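Local coordinates for Ice-binding protein isoform1a (Antarctomyces psychrotrophicus, PDB 7BWX) that probably binds to ice crystals, at water positions on their prism planes, as an antifreeze protein of the Antarctic ascomycete that makes it, at residues Leu9-Ala14 with Ala190-Ser195. The protein carries 1 engineered substitution. Residues are numbered along the deposited sequence; the frame is centred on the assembly and turned at random.
Sequences LDLGAA and ALLAGS
Buried between the wall of the right-handed beta-helix and the N-terminal loop that covers it, next to helix 61-79, a single leucine methyl carries this contact. CD1 of Leu192, on strand 186-192, faces the forked end of Leu11, about 4.2 Å from both CD1 and CD2 of that residue, and has CB of Ala14 as its third neighbour at the same distance. Leu192 holds its CG beside the backbone N and anti to the carbonyl carbon (chi1 -53°), which carries the branch out from the strand to meet both residues. No hydrogen bond joins the segments, and CA of Ala14 stays 7.9 Å from CA of Leu192. The strand belongs to the parallel stack of the solenoid wall, where Ala190 pairs through its backbone with Val173 of strand 172-175. Leu11 also packs on Ile174 of that strand and on Ala73 of helix 61-79, so its buried side chain lies between wall and helix. An Asx turn lies within the loop: N of Gly12 donates to OD1 of Asp10 over 3.0 Å, from above the carboxylate plane. N of Ala14 bonds to O of Leu11 at 2.9 Å, closing a turn with Leu11 and Ala14 at its ends, both with CB directed toward the strand, while Asp69 of the helix accepts from the backbone N of Ala13.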
ATOM      1  N   LEU A   9       9.176  -9.005  -0.743  1.00 26.76           N
ATOM      2  CA  LEU A   9       8.735  -9.137  -2.152  1.00 24.54           C
ATOM      3  C   LEU A   9       9.533  -8.149  -3.004  1.00 23.51           C
ATOM      4  O   LEU A   9       9.653  -6.972  -2.642  1.00 25.14           O
ATOM      5  CB  LEU A   9       7.237  -8.876  -2.219  1.00 23.24           C
ATOM      6  CG  LEU A   9       6.397  -9.841  -1.399  1.00 24.10           C
ATOM      7  CD1 LEU A   9       4.952  -9.372  -1.366  1.00 23.98           C
ATOM      8  CD2 LEU A   9       6.497 -11.232  -1.985  1.00 23.46           C
ATOM      9  N   ASP A  10       9.990  -8.579  -4.165  1.00 20.50           N
ATOM     10  CA  ASP A  10      10.679  -7.676  -5.103  1.00 22.96           C
ATOM     11  C   ASP A  10       9.599  -6.913  -5.889  1.00 20.88           C
ATOM     12  O   ASP A  10       8.750  -7.582  -6.518  1.00 19.94           O
ATOM     13  CB  ASP A  10      11.609  -8.516  -5.971  1.00 25.28           C
ATOM     14  CG  ASP A  10      12.437  -7.701  -6.954  1.00 33.02           C
ATOM     15  OD1 ASP A  10      12.431  -6.432  -6.891  1.00 28.52           O
ATOM     16  OD2 ASP A  10      13.110  -8.357  -7.765  1.00 42.78           O
ATOM     17  N   LEU A  11       9.634  -5.583  -5.866  1.00 19.01           N
ATOM     18  CA  LEU A  11       8.625  -4.762  -6.592  1.00 20.32           C
ATOM     19  C   LEU A  11       9.190  -4.362  -7.958  1.00 16.75           C
ATOM     20  O   LEU A  11       8.459  -3.729  -8.708  1.00 16.59           O
ATOM     21  CB  LEU A  11       8.260  -3.519  -5.786  1.00 20.70           C
ATOM     22  CG  LEU A  11       7.502  -3.770  -4.487  1.00 26.21           C
ATOM     23  CD1 LEU A  11       7.209  -2.461  -3.786  1.00 27.40           C
ATOM     24  CD2 LEU A  11       6.237  -4.519  -4.745  1.00 29.48           C
ATOM     25  N   GLY A  12      10.458  -4.691  -8.237  1.00 16.01           N
ATOM     26  CA  GLY A  12      11.093  -4.389  -9.528  1.00 16.68           C
ATOM     27  C   GLY A  12      10.907  -2.929  -9.909  1.00 16.48           C
ATOM     28  O   GLY A  12      11.184  -2.021  -9.098  1.00 14.81           O
ATOM     29  N   ALA A  13      10.393  -2.657 -11.103  1.00 15.90           N
ATOM     30  CA  ALA A  13      10.285  -1.274 -11.585  1.00 14.65           C
ATOM     31  C   ALA A  13       9.163  -0.537 -10.846  1.00 13.39           C
ATOM     32  O   ALA A  13       9.145   0.696 -10.974  1.00 15.15           O
ATOM     33  CB  ALA A  13      10.069  -1.206 -13.070  1.00 15.27           C
ATOM     34  N   ALA A  14       8.291  -1.219 -10.109  1.00 14.00           N
ATOM     35  CA  ALA A  14       7.220  -0.545  -9.321  1.00 13.85           C
ATOM     36  C   ALA A  14       7.813   0.127  -8.068  1.00 13.92           C
ATOM     37  O   ALA A  14       7.103   0.913  -7.426  1.00 12.51           O
ATOM     38  CB  ALA A  14       6.135  -1.522  -8.955  1.00 14.10           C
ATOM     39  N   ALA A 190       3.547   3.033  -0.598  1.00 14.70           N
ATOM     40  CA  ALA A 190       3.131   3.091  -2.015  1.00 14.05           C
ATOM     41  C   ALA A 190       1.735   2.523  -2.172  1.00 12.59           C
ATOM     42  O   ALA A 190       1.356   1.680  -1.356  1.00 13.09           O
ATOM     43  CB  ALA A 190       4.137   2.348  -2.841  1.00 14.82           C
ATOM     44  N   LEU A 191       1.002   3.019  -3.168  1.00 11.46           N
ATOM     45  CA  LEU A 191      -0.346   2.554  -3.525  1.00 11.92           C
ATOM     46  C   LEU A 191      -0.285   1.915  -4.917  1.00 12.24           C
ATOM     47  O   LEU A 191      -0.188   2.671  -5.901  1.00 12.74           O
ATOM     48  CB  LEU A 191      -1.330   3.727  -3.473  1.00 11.87           C
ATOM     49  CG  LEU A 191      -1.347   4.488  -2.150  1.00 12.75           C
ATOM     50  CD1 LEU A 191      -2.325   5.618  -2.217  1.00 13.16           C
ATOM     51  CD2 LEU A 191      -1.638   3.601  -0.959  1.00 13.23           C
ATOM     52  N   LEU A 192      -0.241   0.571  -4.981  1.00 12.29           N
ATOM     53  CA  LEU A 192      -0.077  -0.183  -6.245  1.00 12.60           C
ATOM     54  C   LEU A 192      -1.366  -0.961  -6.507  1.00 11.81           C
ATOM     55  O   LEU A 192      -1.590  -2.050  -5.899  1.00 12.38           O
ATOM     56  CB  LEU A 192       1.142  -1.103  -6.106  1.00 14.09           C
ATOM     57  CG  LEU A 192       2.443  -0.451  -5.666  1.00 13.65           C
ATOM     58  CD1 LEU A 192       3.551  -1.462  -5.646  1.00 14.90           C
ATOM     59  CD2 LEU A 192       2.862   0.703  -6.554  1.00 14.34           C
ATOM     60  N   ALA A 193      -2.246  -0.368  -7.303  1.00 12.21           N
ATOM     61  CA  ALA A 193      -3.633  -0.827  -7.519  1.00 11.78           C
ATOM     62  C   ALA A 193      -3.709  -1.706  -8.758  1.00 12.79           C
ATOM     63  O   ALA A 193      -2.865  -1.530  -9.653  1.00 13.95           O
ATOM     64  CB  ALA A 193      -4.588   0.312  -7.664  1.00 11.14           C
ATOM     65  N   GLY A 194      -4.673  -2.614  -8.771  1.00 12.03           N
ATOM     66  CA  GLY A 194      -4.949  -3.444  -9.952  1.00 13.32           C
ATOM     67  C   GLY A 194      -6.007  -2.804 -10.843  1.00 13.77           C
ATOM     68  O   GLY A 194      -6.216  -3.302 -11.959  1.00 14.26           O
ATOM     69  N   SER A 195      -6.710  -1.773 -10.368  1.00 13.70           N
ATOM     70  CA  SER A 195      -7.716  -1.034 -11.181  1.00 13.88           C
ATOM     71  C   SER A 195      -7.396   0.466 -11.182  1.00 13.40           C
ATOM     72  O   SER A 195      -6.634   0.896 -12.062  1.00 14.11           O
ATOM     73  CB  SER A 195      -9.138  -1.350 -10.729  1.00 14.14           C
ATOM     74  OG  SER A 195      -9.380  -0.994  -9.363  1.00 13.76           O
TER